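Local coordinates for protein alanine glyoxylate transaminase (Thermococcus litoralis, PDB 2ZC0) that probably transfers the amino group of alanine to glyoxylate, working as a homodimer with pyridoxal 5'-phosphate as its cofactor, at residues Arg51-Leu54 with Gly55-Lys59; Ser383-Lys387 with Glu388-Ile392; Leu94-Pro98 with Glu99-Ile103; Asp226-Pro229 with Leu230-Asp234. One frame throughout, in Å; residues are numbered along the deposited sequence.

Along the chain the order is contact 1, contact 3, contact 4 and contact 2. Contacts 3 and 4 are neighbours, their centres about 15 Å apart, and they touch where Leu94 CD1 rests 3.6 Å from Lys231 CG. Both serve the eight-stranded mixed sheet: contact 3 leads into its edge strand 101-104, and contact 4 lies in the connection between strands 210-214 and 239-244. Contacts 1 and 2, with centres about 26 Å apart, do not touch, yet both pack against helix 295-322. Contact 1 is a piece of helix 51-64 at the subunit interface; contacts 2 to 4 are turns leading into helix 389-404, a strand and a short 3-10 segment. All four lie away from the cofactor pocket.

Contact 1 of 4, residues Arg51-Leu54 with Gly55-Lys59; sequences RAVL and GEIAK
Arg51, Ala52 and Leu54 offer their carbonyls to the backbone N-H groups four residues on, the regular bonding of an alpha-helix. Gly55 N sits only 2.6 Å from Arg51 O, a short bond. Glu56 N to Ala52 O is longer, 3.3 Å, but fairly straight at 160°. Ala58 N meets Leu54 O at 2.9 Å. The matching bond from Ile57 N to Val53 O is less certain, because that oxygen is modelled too close to Ile57 CG2.

Apolar contact between the side chains is slight. Val53 directs CG1 away from its own nitrogen (chi1 176°), and this methyl comes 4.2 Å from Ile57 CG2, a contact that the same crowding makes doubtful too.

Charge pairing occupies the outer face. Lys59 NZ forms a salt bridge with Glu56 OE1 at 2.6 Å, approaching from above the carboxylate plane, 51° out of it. Glu60 brings a like charge close to Glu56 OE2, which the ammonium probably helps to offset. Arg51 turns the other way, to Glu47 and to the carbonyl of Glu63 of the second subunit.

This first part of helix 51-64 is wedged between other elements. Leu54 and Ala58 lie on Ile286 of helix 281-292 and on Leu62 of the second subunit, while Val53 packs on Tyr295 and Tyr299 of helix 295-322.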
ATOM      1  N   ARG A  51       9.168  43.034  10.809  1.00 49.61           N
ATOM      2  CA  ARG A  51      10.109  42.693   9.745  1.00 49.61           C
ATOM      3  C   ARG A  51      11.444  43.340  10.015  1.00 49.83           C
ATOM      4  O   ARG A  51      12.477  42.669  10.048  1.00 50.29           O
ATOM      5  CB  ARG A  51       9.578  43.139   8.382  1.00 50.43           C
ATOM      6  CG  ARG A  51       8.270  42.460   7.991  1.00 53.22           C
ATOM      7  CD  ARG A  51       8.191  42.157   6.491  1.00 55.51           C
ATOM      8  NE  ARG A  51       8.457  43.319   5.639  1.00 56.66           N
ATOM      9  CZ  ARG A  51       7.630  44.347   5.475  1.00 57.85           C
ATOM     10  NH1 ARG A  51       7.978  45.343   4.676  1.00 58.24           N
ATOM     11  NH2 ARG A  51       6.457  44.379   6.100  1.00 58.73           N
ATOM     12  N   ALA A  52      11.413  44.651  10.221  1.00 51.05           N
ATOM     13  CA  ALA A  52      12.624  45.412  10.496  1.00 51.17           C
ATOM     14  C   ALA A  52      13.432  44.726  11.589  1.00 50.58           C
ATOM     15  O   ALA A  52      14.636  44.527  11.447  1.00 51.79           O
ATOM     16  CB  ALA A  52      12.259  46.824  10.915  1.00 52.36           C
ATOM     17  N   VAL A  53      12.761  44.360  12.676  1.00 50.94           N
ATOM     18  CA  VAL A  53      13.412  43.683  13.795  1.00 50.54           C
ATOM     19  C   VAL A  53      13.973  42.333  13.376  1.00 49.98           C
ATOM     20  O   VAL A  53      15.131  42.039  13.643  1.00 49.49           O
ATOM     21  CB  VAL A  53      12.425  43.448  14.963  1.00 52.10           C
ATOM     22  CG1 VAL A  53      13.107  42.649  16.063  1.00 51.91           C
ATOM     23  CG2 VAL A  53      11.930  44.777  15.510  1.00 52.81           C
ATOM     24  N   LEU A  54      13.142  41.513  12.732  1.00 50.45           N
ATOM     25  CA  LEU A  54      13.560  40.183  12.273  1.00 49.50           C
ATOM     26  C   LEU A  54      14.731  40.310  11.311  1.00 49.35           C
ATOM     27  O   LEU A  54      15.595  39.438  11.252  1.00 48.48           O
ATOM     28  CB  LEU A  54      12.411  39.469  11.570  1.00 48.03           C
ATOM     29  CG  LEU A  54      11.178  39.114  12.395  1.00 48.56           C
ATOM     30  CD1 LEU A  54      10.184  38.390  11.505  1.00 44.34           C
ATOM     31  CD2 LEU A  54      11.578  38.248  13.595  1.00 47.38           C
ATOM     32  N   GLY A  55      14.734  41.402  10.556  1.00 49.34           N
ATOM     33  CA  GLY A  55      15.800  41.647   9.615  1.00 50.70           C
ATOM     34  C   GLY A  55      17.147  41.752  10.307  1.00 51.13           C
ATOM     35  O   GLY A  55      18.072  41.034   9.938  1.00 52.76           O
ATOM     36  N   GLU A  56      17.279  42.622  11.309  1.00 50.71           N
ATOM     37  CA  GLU A  56      18.564  42.759  11.993  1.00 49.28           C
ATOM     38  C   GLU A  56      18.957  41.487  12.741  1.00 48.03           C
ATOM     39  O   GLU A  56      20.143  41.167  12.812  1.00 46.27           O
ATOM     40  CB  GLU A  56      18.584  43.980  12.959  1.00 49.42           C
ATOM     41  CG  GLU A  56      19.401  45.208  12.432  1.00 47.81           C
ATOM     42  CD  GLU A  56      20.838  45.315  12.996  1.00 48.17           C
ATOM     43  OE1 GLU A  56      21.691  46.009  12.364  1.00 38.99           O
ATOM     44  OE2 GLU A  56      21.109  44.722  14.074  1.00 48.55           O
ATOM     45  N   ILE A  57      17.990  40.756  13.297  1.00 46.78           N
ATOM     46  CA  ILE A  57      18.354  39.524  13.996  1.00 49.84           C
ATOM     47  C   ILE A  57      18.852  38.499  12.963  1.00 48.97           C
ATOM     48  O   ILE A  57      19.789  37.741  13.227  1.00 47.26           O
ATOM     49  CB  ILE A  57      17.172  38.945  14.830  1.00 49.00           C
ATOM     50  CG1 ILE A  57      16.699  37.616  14.261  1.00 49.87           C
ATOM     51  CG2 ILE A  57      16.042  39.922  14.875  1.00 53.27           C
ATOM     52  CD1 ILE A  57      17.392  36.431  14.867  1.00 48.97           C
ATOM     53  N   ALA A  58      18.242  38.512  11.780  1.00 48.73           N
ATOM     54  CA  ALA A  58      18.646  37.612  10.705  1.00 51.54           C
ATOM     55  C   ALA A  58      20.092  37.924  10.308  1.00 52.46           C
ATOM     56  O   ALA A  58      20.914  37.018  10.147  1.00 51.09           O
ATOM     57  CB  ALA A  58      17.715  37.777   9.503  1.00 52.01           C
ATOM     58  N   LYS A  59      20.397  39.212  10.165  1.00 53.09           N
ATOM     59  CA  LYS A  59      21.746  39.647   9.805  1.00 54.18           C
ATOM     60  C   LYS A  59      22.743  39.252  10.891  1.00 53.84           C
ATOM     61  O   LYS A  59      23.828  38.736  10.596  1.00 52.62           O
ATOM     62  CB  LYS A  59      21.789  41.163   9.623  1.00 55.88           C
ATOM     63  CG  LYS A  59      23.074  41.680   8.977  1.00 59.21           C
ATOM     64  CD  LYS A  59      23.544  42.991   9.591  1.00 62.91           C
ATOM     65  CE  LYS A  59      22.480  44.075   9.537  1.00 63.57           C
ATOM     66  NZ  LYS A  59      22.957  45.317  10.223  1.00 67.63           N
TER

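Contact 2 of 4, residues Ser383-Lys387 with Glu388-Ile392; sequences SRPSK and EEIPI
Ser386 and Glu389 exchange bonds in both directions. The backbone N-H of Glu389 points at Ser386 OG, 2.9 Å away, while Ser386 N donates to Glu389 OE1 at 3.2 Å and almost dead straight, 173°. The carboxylate oxygen takes that bond on its anti lone pair. OE1 also receives a weak bond from Ser386 OG at 3.4 Å and a salt bridge from Arg384 NH2 at 3.2 Å, the guanidinium and carboxylate planes being turned 73° against each other.

The reciprocal pair is a capping box, which closes the N-terminal end of helix 389-404. Ser386 swings OG in between its nitrogen and carbonyl carbon (chi1 65°), where it can reach Glu389 N. With an alanine in place of Glu389, Ser386 N would probably be left without the acceptor of its nearly straight bond and Arg384 NH2 without its counter-charge.

Ser386 O accepts from Ile390 N at 3.2 Å, whereas Pro391 has no N-H to offer and sets CD 3.0 Å from Lys387 O. Besides these polar groups, Pro385 CG touches Ile390 CG1 at 3.8 Å. Other partners come from elsewhere in the chain: Arg384 NH1 donates to Ser38 O, and Lys311 on helix 295-322 donates to the carbonyls of Ser383 and Pro385. Lys387 NZ pairs with Glu310 of that same helix.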
ATOM      1  N   SER A 383      -6.817  38.633   8.808  1.00 41.20           N
ATOM      2  CA  SER A 383      -5.460  38.894   9.269  1.00 42.46           C
ATOM      3  C   SER A 383      -4.587  39.660   8.278  1.00 43.83           C
ATOM      4  O   SER A 383      -3.843  40.564   8.680  1.00 44.81           O
ATOM      5  CB  SER A 383      -4.768  37.579   9.670  1.00 42.66           C
ATOM      6  OG  SER A 383      -4.706  36.653   8.597  1.00 44.00           O
ATOM      7  N   ARG A 384      -4.683  39.331   6.990  1.00 45.14           N
ATOM      8  CA  ARG A 384      -3.851  39.990   5.975  1.00 45.82           C
ATOM      9  C   ARG A 384      -4.332  41.354   5.476  1.00 44.10           C
ATOM     10  O   ARG A 384      -3.566  42.326   5.459  1.00 43.10           O
ATOM     11  CB  ARG A 384      -3.664  39.075   4.764  1.00 47.63           C
ATOM     12  CG  ARG A 384      -2.372  39.341   4.028  1.00 51.59           C
ATOM     13  CD  ARG A 384      -2.558  39.379   2.530  1.00 58.56           C
ATOM     14  NE  ARG A 384      -2.972  40.696   2.046  1.00 63.69           N
ATOM     15  CZ  ARG A 384      -4.232  41.111   1.942  1.00 65.82           C
ATOM     16  NH1 ARG A 384      -5.227  40.303   2.292  1.00 67.01           N
ATOM     17  NH2 ARG A 384      -4.495  42.334   1.478  1.00 64.59           N
ATOM     18  N   PRO A 385      -5.596  41.446   5.033  1.00 44.23           N
ATOM     19  CA  PRO A 385      -6.074  42.748   4.550  1.00 44.69           C
ATOM     20  C   PRO A 385      -5.917  43.860   5.594  1.00 43.98           C
ATOM     21  O   PRO A 385      -6.055  43.623   6.792  1.00 42.88           O
ATOM     22  CB  PRO A 385      -7.528  42.469   4.194  1.00 43.21           C
ATOM     23  CG  PRO A 385      -7.901  41.380   5.154  1.00 44.99           C
ATOM     24  CD  PRO A 385      -6.701  40.474   5.101  1.00 43.01           C
ATOM     25  N   SER A 386      -5.601  45.064   5.129  1.00 45.19           N
ATOM     26  CA  SER A 386      -5.421  46.216   6.011  1.00 48.93           C
ATOM     27  C   SER A 386      -6.724  46.597   6.719  1.00 49.78           C
ATOM     28  O   SER A 386      -7.806  46.169   6.313  1.00 47.26           O
ATOM     29  CB  SER A 386      -4.943  47.422   5.197  1.00 48.95           C
ATOM     30  OG  SER A 386      -5.946  47.827   4.278  1.00 48.97           O
ATOM     31  N   LYS A 387      -6.611  47.401   7.775  1.00 52.46           N
ATOM     32  CA  LYS A 387      -7.782  47.875   8.516  1.00 55.28           C
ATOM     33  C   LYS A 387      -8.758  48.529   7.542  1.00 54.98           C
ATOM     34  O   LYS A 387      -9.970  48.352   7.636  1.00 54.76           O
ATOM     35  CB  LYS A 387      -7.362  48.909   9.565  1.00 57.56           C
ATOM     36  CG  LYS A 387      -7.239  48.365  10.979  1.00 61.40           C
ATOM     37  CD  LYS A 387      -6.638  49.399  11.922  1.00 64.69           C
ATOM     38  CE  LYS A 387      -7.530  50.625  12.072  1.00 69.54           C
ATOM     39  NZ  LYS A 387      -8.767  50.341  12.852  1.00 72.12           N
ATOM     40  N   GLU A 388      -8.188  49.269   6.597  1.00 56.77           N
ATOM     41  CA  GLU A 388      -8.911  50.004   5.564  1.00 57.75           C
ATOM     42  C   GLU A 388      -9.592  49.101   4.518  1.00 56.20           C
ATOM     43  O   GLU A 388     -10.768  49.294   4.199  1.00 56.38           O
ATOM     44  CB  GLU A 388      -7.915  50.955   4.879  1.00 60.63           C
ATOM     45  CG  GLU A 388      -8.471  52.270   4.331  1.00 66.70           C
ATOM     46  CD  GLU A 388      -9.094  52.134   2.953  1.00 70.75           C
ATOM     47  OE1 GLU A 388      -8.533  51.399   2.106  1.00 71.32           O
ATOM     48  OE2 GLU A 388     -10.139  52.781   2.714  1.00 73.70           O
ATOM     49  N   GLU A 389      -8.849  48.126   3.991  1.00 54.76           N
ATOM     50  CA  GLU A 389      -9.362  47.212   2.968  1.00 52.87           C
ATOM     51  C   GLU A 389     -10.544  46.351   3.404  1.00 51.57           C
ATOM     52  O   GLU A 389     -11.442  46.068   2.608  1.00 50.22           O
ATOM     53  CB  GLU A 389      -8.249  46.284   2.471  1.00 54.29           C
ATOM     54  CG  GLU A 389      -7.165  46.953   1.647  1.00 57.09           C
ATOM     55  CD  GLU A 389      -6.122  45.962   1.141  1.00 58.99           C
ATOM     56  OE1 GLU A 389      -5.459  45.308   1.978  1.00 59.58           O
ATOM     57  OE2 GLU A 389      -5.965  45.837  -0.095  1.00 61.98           O
ATOM     58  N   ILE A 390     -10.542  45.923   4.660  1.00 49.94           N
ATOM     59  CA  ILE A 390     -11.619  45.072   5.152  1.00 50.39           C
ATOM     60  C   ILE A 390     -13.028  45.623   4.898  1.00 49.72           C
ATOM     61  O   ILE A 390     -13.846  44.956   4.275  1.00 49.44           O
ATOM     62  CB  ILE A 390     -11.431  44.764   6.652  1.00 49.68           C
ATOM     63  CG1 ILE A 390     -10.139  43.973   6.847  1.00 49.38           C
ATOM     64  CG2 ILE A 390     -12.617  43.983   7.181  1.00 49.80           C
ATOM     65  CD1 ILE A 390      -9.806  43.676   8.297  1.00 48.71           C
ATOM     66  N   PRO A 391     -13.327  46.851   5.360  1.00 50.78           N
ATOM     67  CA  PRO A 391     -14.673  47.405   5.132  1.00 51.10           C
ATOM     68  C   PRO A 391     -15.029  47.485   3.653  1.00 50.25           C
ATOM     69  O   PRO A 391     -16.130  47.120   3.245  1.00 48.80           O
ATOM     70  CB  PRO A 391     -14.590  48.784   5.781  1.00 52.82           C
ATOM     71  CG  PRO A 391     -13.572  48.574   6.883  1.00 53.25           C
ATOM     72  CD  PRO A 391     -12.514  47.776   6.172  1.00 50.76           C
ATOM     73  N   ILE A 392     -14.085  47.964   2.852  1.00 50.82           N
ATOM     74  CA  ILE A 392     -14.304  48.085   1.415  1.00 51.40           C
ATOM     75  C   ILE A 392     -14.595  46.707   0.832  1.00 51.82           C
ATOM     76  O   ILE A 392     -15.535  46.543   0.053  1.00 51.44           O
ATOM     77  CB  ILE A 392     -13.064  48.697   0.725  1.00 52.68           C
ATOM     78  CG1 ILE A 392     -12.802  50.096   1.283  1.00 53.86           C
ATOM     79  CG2 ILE A 392     -13.284  48.776  -0.776  1.00 53.11           C
ATOM     80  CD1 ILE A 392     -11.527  50.726   0.782  1.00 55.78           C
TER

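Contact 3 of 4, residues Leu94-Pro98 with Glu99-Ile103; sequences LEVSP and ENIVI
Ser97 holds the turn through two acceptors. Its OG takes the backbone N-H of Glu99 at 3.2 Å, an ST turn, and its carbonyl oxygen takes Asn100 N at 3.1 Å. The second donor stands well above the carbonyl plane, 59° out of it, as the chain doubles back tightly over Pro98 and Glu99. A longer, weak bond from Ile101 N to Pro98 O, 3.5 Å, follows. The Ser97 hydroxyl reaches the N-H of Glu99 because OG lies opposite the serine's own nitrogen (Ser97 chi1 169°). Were an alanine here, the N-H of Glu99 would probably lose this acceptor and the start of the turn would be held less firmly.

Beside the polar turn, Val96 CG1 meets Ile101 CD1 at 4.0 Å, the two side chains crossing at about a right angle, and Val96 CG2 touches Asn100 CB.

Strand 256-259 backs these apolar groups and probably helps to position them: Val96 rests on Ile259 and Ile101 on Trp257. Pro98 lies on Glu82 and Ala85 of helix 78-91. Backbone bonds and one hydroxyl thus fix the bend, while apolar packing of Val96 against Ile101 accompanies the start of the edge strand 101-104.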
ATOM      1  N   LEU A  94       1.559  24.325  28.613  1.00 55.78           N
ATOM      2  CA  LEU A  94       2.068  23.022  28.243  1.00 55.03           C
ATOM      3  C   LEU A  94       3.410  22.668  28.862  1.00 55.08           C
ATOM      4  O   LEU A  94       4.414  23.331  28.616  1.00 55.84           O
ATOM      5  CB  LEU A  94       2.148  22.930  26.724  1.00 53.83           C
ATOM      6  CG  LEU A  94       2.196  21.523  26.135  1.00 52.71           C
ATOM      7  CD1 LEU A  94       1.109  20.647  26.761  1.00 51.22           C
ATOM      8  CD2 LEU A  94       2.016  21.629  24.631  1.00 50.10           C
ATOM      9  N   GLU A  95       3.419  21.624  29.682  1.00 54.47           N
ATOM     10  CA  GLU A  95       4.654  21.165  30.307  1.00 55.30           C
ATOM     11  C   GLU A  95       5.158  20.017  29.429  1.00 52.37           C
ATOM     12  O   GLU A  95       4.669  18.895  29.528  1.00 52.37           O
ATOM     13  CB  GLU A  95       4.376  20.657  31.727  1.00 59.06           C
ATOM     14  CG  GLU A  95       5.621  20.278  32.529  1.00 63.93           C
ATOM     15  CD  GLU A  95       6.417  21.491  32.998  1.00 68.00           C
ATOM     16  OE1 GLU A  95       5.809  22.394  33.622  1.00 70.00           O
ATOM     17  OE2 GLU A  95       7.645  21.540  32.749  1.00 67.69           O
ATOM     18  N   VAL A  96       6.120  20.304  28.559  1.00 48.81           N
ATOM     19  CA  VAL A  96       6.665  19.284  27.665  1.00 46.55           C
ATOM     20  C   VAL A  96       8.183  19.308  27.665  1.00 43.98           C
ATOM     21  O   VAL A  96       8.792  20.363  27.791  1.00 43.36           O
ATOM     22  CB  VAL A  96       6.211  19.514  26.199  1.00 47.37           C
ATOM     23  CG1 VAL A  96       6.799  20.812  25.675  1.00 47.73           C
ATOM     24  CG2 VAL A  96       6.665  18.364  25.320  1.00 49.17           C
ATOM     25  N   SER A  97       8.795  18.144  27.502  1.00 41.89           N
ATOM     26  CA  SER A  97      10.248  18.060  27.464  1.00 41.23           C
ATOM     27  C   SER A  97      10.785  18.499  26.096  1.00 41.85           C
ATOM     28  O   SER A  97      10.153  18.277  25.071  1.00 41.58           O
ATOM     29  CB  SER A  97      10.703  16.626  27.743  1.00 40.49           C
ATOM     30  OG  SER A  97      12.082  16.481  27.449  1.00 43.38           O
ATOM     31  N   PRO A  98      11.963  19.133  26.069  1.00 43.06           N
ATOM     32  CA  PRO A  98      12.548  19.581  24.800  1.00 42.41           C
ATOM     33  C   PRO A  98      12.864  18.410  23.878  1.00 42.31           C
ATOM     34  O   PRO A  98      12.997  18.576  22.663  1.00 41.86           O
ATOM     35  CB  PRO A  98      13.811  20.317  25.244  1.00 43.12           C
ATOM     36  CG  PRO A  98      13.432  20.856  26.590  1.00 43.27           C
ATOM     37  CD  PRO A  98      12.725  19.663  27.213  1.00 43.41           C
ATOM     38  N   GLU A  99      12.994  17.228  24.473  1.00 42.75           N
ATOM     39  CA  GLU A  99      13.299  16.009  23.736  1.00 42.67           C
ATOM     40  C   GLU A  99      12.108  15.492  22.932  1.00 42.51           C
ATOM     41  O   GLU A  99      12.290  14.745  21.973  1.00 43.39           O
ATOM     42  CB  GLU A  99      13.771  14.913  24.707  1.00 44.79           C
ATOM     43  CG  GLU A  99      15.046  15.255  25.472  1.00 46.54           C
ATOM     44  CD  GLU A  99      16.172  15.705  24.550  1.00 49.35           C
ATOM     45  OE1 GLU A  99      16.814  16.733  24.868  1.00 50.80           O
ATOM     46  OE2 GLU A  99      16.413  15.041  23.518  1.00 49.24           O
ATOM     47  N   ASN A 100      10.896  15.886  23.319  1.00 41.58           N
ATOM     48  CA  ASN A 100       9.693  15.436  22.624  1.00 39.28           C
ATOM     49  C   ASN A 100       9.200  16.455  21.600  1.00 38.48           C
ATOM     50  O   ASN A 100       8.057  16.396  21.144  1.00 37.80           O
ATOM     51  CB  ASN A 100       8.593  15.130  23.639  1.00 40.78           C
ATOM     52  CG  ASN A 100       8.916  13.923  24.511  1.00 42.13           C
ATOM     53  OD1 ASN A 100       8.490  12.809  24.232  1.00 46.40           O
ATOM     54  ND2 ASN A 100       9.674  14.144  25.568  1.00 44.42           N
ATOM     55  N   ILE A 101      10.071  17.389  21.240  1.00 38.04           N
ATOM     56  CA  ILE A 101       9.714  18.406  20.266  1.00 38.15           C
ATOM     57  C   ILE A 101      10.524  18.176  19.001  1.00 37.20           C
ATOM     58  O   ILE A 101      11.739  18.049  19.057  1.00 40.55           O
ATOM     59  CB  ILE A 101       9.989  19.838  20.812  1.00 38.08           C
ATOM     60  CG1 ILE A 101       8.990  20.175  21.928  1.00 36.93           C
ATOM     61  CG2 ILE A 101       9.918  20.856  19.684  1.00 34.31           C
ATOM     62  CD1 ILE A 101       9.170  21.582  22.523  1.00 37.62           C
ATOM     63  N   VAL A 102       9.835  18.089  17.869  1.00 37.51           N
ATOM     64  CA  VAL A 102      10.481  17.886  16.577  1.00 36.35           C
ATOM     65  C   VAL A 102      10.117  19.082  15.691  1.00 34.82           C
ATOM     66  O   VAL A 102       8.942  19.282  15.374  1.00 31.06           O
ATOM     67  CB  VAL A 102       9.984  16.580  15.882  1.00 35.35           C
ATOM     68  CG1 VAL A 102      10.724  16.371  14.566  1.00 36.82           C
ATOM     69  CG2 VAL A 102      10.182  15.389  16.808  1.00 33.13           C
ATOM     70  N   ILE A 103      11.136  19.867  15.326  1.00 34.62           N
ATOM     71  CA  ILE A 103      10.993  21.050  14.479  1.00 34.07           C
ATOM     72  C   ILE A 103      10.822  20.592  13.040  1.00 34.84           C
ATOM     73  O   ILE A 103      11.745  20.034  12.431  1.00 34.41           O
ATOM     74  CB  ILE A 103      12.240  21.971  14.519  1.00 34.76           C
ATOM     75  CG1 ILE A 103      12.570  22.353  15.964  1.00 36.81           C
ATOM     76  CG2 ILE A 103      11.996  23.232  13.689  1.00 35.85           C
ATOM     77  CD1 ILE A 103      11.396  22.865  16.736  1.00 36.17           C
TER

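Contact 4 of 4, residues Asp226-Pro229 with Leu230-Asp234; sequences DIVP and LKALD
Pro229 presents the face of its carbonyl group to Ala232: the amide N-H comes in at 3.1 Å from Pro229 O, 65° out of the carbonyl plane and so away from either lone pair. The bond is bent, 139° at the hydrogen. CD of the proline ring lies loosely beside the Ala232 methyl, 4.4 Å from its CB. Further on, Asp234 OD1 takes Lys231 NZ on its anti lone pair, the one away from OD2, in a salt bridge of 2.7 Å.

Val228 and Leu233 supply the apolar side. They cross at about a right angle, and Val228 CG2 is pressed to 3.4 Å from Leu233 CD1, tighter than normal carbon packing. The leucine has a chi2 of only 22°, far from a staggered value, so the fit looks strained. Ala232 CB rests 4.2 Å from Val228 CB.

Glu213 on strand 210-214 takes the N-H of Leu230 on OE1 and that of Lys231 on OE2. Lys231 NZ also pairs with Glu261, and the Asp234 carboxylate accepts the N-H groups of Arg238 and Val239, where strand 239-244 begins. Leu233 lies on Lys198 and Leu201 of helix 194-207.

Two more bonds spanning three residues, Leu233 N to Leu230 O and Asp234 N to Lys231 O, continue the one from Ala232. Such a run defines a short 3-10 helix, here in the connection between two parallel, adjacent strands of the central sheet of an aminotransferase of class I.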
ATOM      1  N   ASP A 226      -9.323  31.050  30.101  1.00 68.40           N
ATOM      2  CA  ASP A 226      -8.023  30.406  30.245  1.00 66.75           C
ATOM      3  C   ASP A 226      -8.207  29.027  29.617  1.00 64.40           C
ATOM      4  O   ASP A 226      -8.170  28.010  30.308  1.00 63.57           O
ATOM      5  CB  ASP A 226      -7.637  30.280  31.729  1.00 69.25           C
ATOM      6  CG  ASP A 226      -6.154  29.960  31.935  1.00 72.31           C
ATOM      7  OD1 ASP A 226      -5.296  30.727  31.437  1.00 74.48           O
ATOM      8  OD2 ASP A 226      -5.844  28.947  32.606  1.00 72.95           O
ATOM      9  N   ILE A 227      -8.442  28.998  28.307  1.00 61.18           N
ATOM     10  CA  ILE A 227      -8.630  27.724  27.629  1.00 58.36           C
ATOM     11  C   ILE A 227      -7.265  27.078  27.459  1.00 54.58           C
ATOM     12  O   ILE A 227      -6.287  27.741  27.109  1.00 52.88           O
ATOM     13  CB  ILE A 227      -9.276  27.880  26.227  1.00 59.32           C
ATOM     14  CG1 ILE A 227      -8.290  28.539  25.264  1.00 60.16           C
ATOM     15  CG2 ILE A 227     -10.558  28.685  26.333  1.00 59.87           C
ATOM     16  CD1 ILE A 227      -8.521  28.185  23.816  1.00 59.40           C
ATOM     17  N   VAL A 228      -7.195  25.783  27.720  1.00 51.09           N
ATOM     18  CA  VAL A 228      -5.932  25.093  27.588  1.00 48.14           C
ATOM     19  C   VAL A 228      -6.029  23.996  26.537  1.00 46.12           C
ATOM     20  O   VAL A 228      -7.108  23.441  26.284  1.00 43.82           O
ATOM     21  CB  VAL A 228      -5.479  24.484  28.942  1.00 46.81           C
ATOM     22  CG1 VAL A 228      -5.507  25.555  30.022  1.00 46.74           C
ATOM     23  CG2 VAL A 228      -6.368  23.320  29.324  1.00 45.30           C
ATOM     24  N   PRO A 229      -4.897  23.693  25.884  1.00 44.99           N
ATOM     25  CA  PRO A 229      -4.820  22.659  24.850  1.00 42.19           C
ATOM     26  C   PRO A 229      -5.210  21.316  25.436  1.00 41.08           C
ATOM     27  O   PRO A 229      -5.091  21.100  26.644  1.00 41.33           O
ATOM     28  CB  PRO A 229      -3.352  22.687  24.454  1.00 43.47           C
ATOM     29  CG  PRO A 229      -2.978  24.123  24.648  1.00 44.05           C
ATOM     30  CD  PRO A 229      -3.641  24.465  25.955  1.00 44.40           C
ATOM     31  N   LEU A 230      -5.686  20.415  24.584  1.00 40.53           N
ATOM     32  CA  LEU A 230      -6.046  19.076  25.037  1.00 37.80           C
ATOM     33  C   LEU A 230      -4.779  18.416  25.577  1.00 38.25           C
ATOM     34  O   LEU A 230      -4.830  17.630  26.518  1.00 40.48           O
ATOM     35  CB  LEU A 230      -6.593  18.249  23.881  1.00 34.57           C
ATOM     36  CG  LEU A 230      -7.801  18.771  23.098  1.00 36.23           C
ATOM     37  CD1 LEU A 230      -7.909  18.031  21.771  1.00 32.44           C
ATOM     38  CD2 LEU A 230      -9.080  18.582  23.927  1.00 32.27           C
ATOM     39  N   LYS A 231      -3.636  18.748  24.992  1.00 37.93           N
ATOM     40  CA  LYS A 231      -2.393  18.147  25.438  1.00 41.49           C
ATOM     41  C   LYS A 231      -2.074  18.446  26.901  1.00 42.80           C
ATOM     42  O   LYS A 231      -1.434  17.635  27.578  1.00 42.28           O
ATOM     43  CB  LYS A 231      -1.227  18.594  24.554  1.00 40.11           C
ATOM     44  CG  LYS A 231       0.058  17.824  24.828  1.00 39.12           C
ATOM     45  CD  LYS A 231      -0.185  16.338  24.678  1.00 36.79           C
ATOM     46  CE  LYS A 231       1.084  15.518  24.864  1.00 38.32           C
ATOM     47  NZ  LYS A 231       0.737  14.059  24.890  1.00 33.85           N
ATOM     48  N   ALA A 232      -2.521  19.601  27.395  1.00 43.89           N
ATOM     49  CA  ALA A 232      -2.270  19.984  28.786  1.00 44.16           C
ATOM     50  C   ALA A 232      -3.156  19.164  29.717  1.00 44.53           C
ATOM     51  O   ALA A 232      -2.948  19.127  30.931  1.00 45.70           O
ATOM     52  CB  ALA A 232      -2.534  21.473  28.976  1.00 45.79           C
ATOM     53  N   LEU A 233      -4.144  18.498  29.130  1.00 44.63           N
ATOM     54  CA  LEU A 233      -5.078  17.650  29.868  1.00 44.29           C
ATOM     55  C   LEU A 233      -4.832  16.180  29.518  1.00 45.33           C
ATOM     56  O   LEU A 233      -5.581  15.295  29.947  1.00 45.05           O
ATOM     57  CB  LEU A 233      -6.516  18.019  29.488  1.00 44.52           C
ATOM     58  CG  LEU A 233      -7.271  19.184  30.149  1.00 45.50           C
ATOM     59  CD1 LEU A 233      -6.316  20.208  30.759  1.00 46.16           C
ATOM     60  CD2 LEU A 233      -8.175  19.817  29.101  1.00 44.24           C
ATOM     61  N   ASP A 234      -3.767  15.916  28.766  1.00 45.92           N
ATOM     62  CA  ASP A 234      -3.469  14.553  28.317  1.00 47.25           C
ATOM     63  C   ASP A 234      -2.705  13.663  29.307  1.00 47.64           C
ATOM     64  O   ASP A 234      -1.514  13.376  29.119  1.00 47.08           O
ATOM     65  CB  ASP A 234      -2.703  14.618  26.993  1.00 43.80           C
ATOM     66  CG  ASP A 234      -2.621  13.283  26.310  1.00 41.09           C
ATOM     67  OD1 ASP A 234      -1.680  13.091  25.523  1.00 43.99           O
ATOM     68  OD2 ASP A 234      -3.497  12.429  26.544  1.00 38.27           O
TER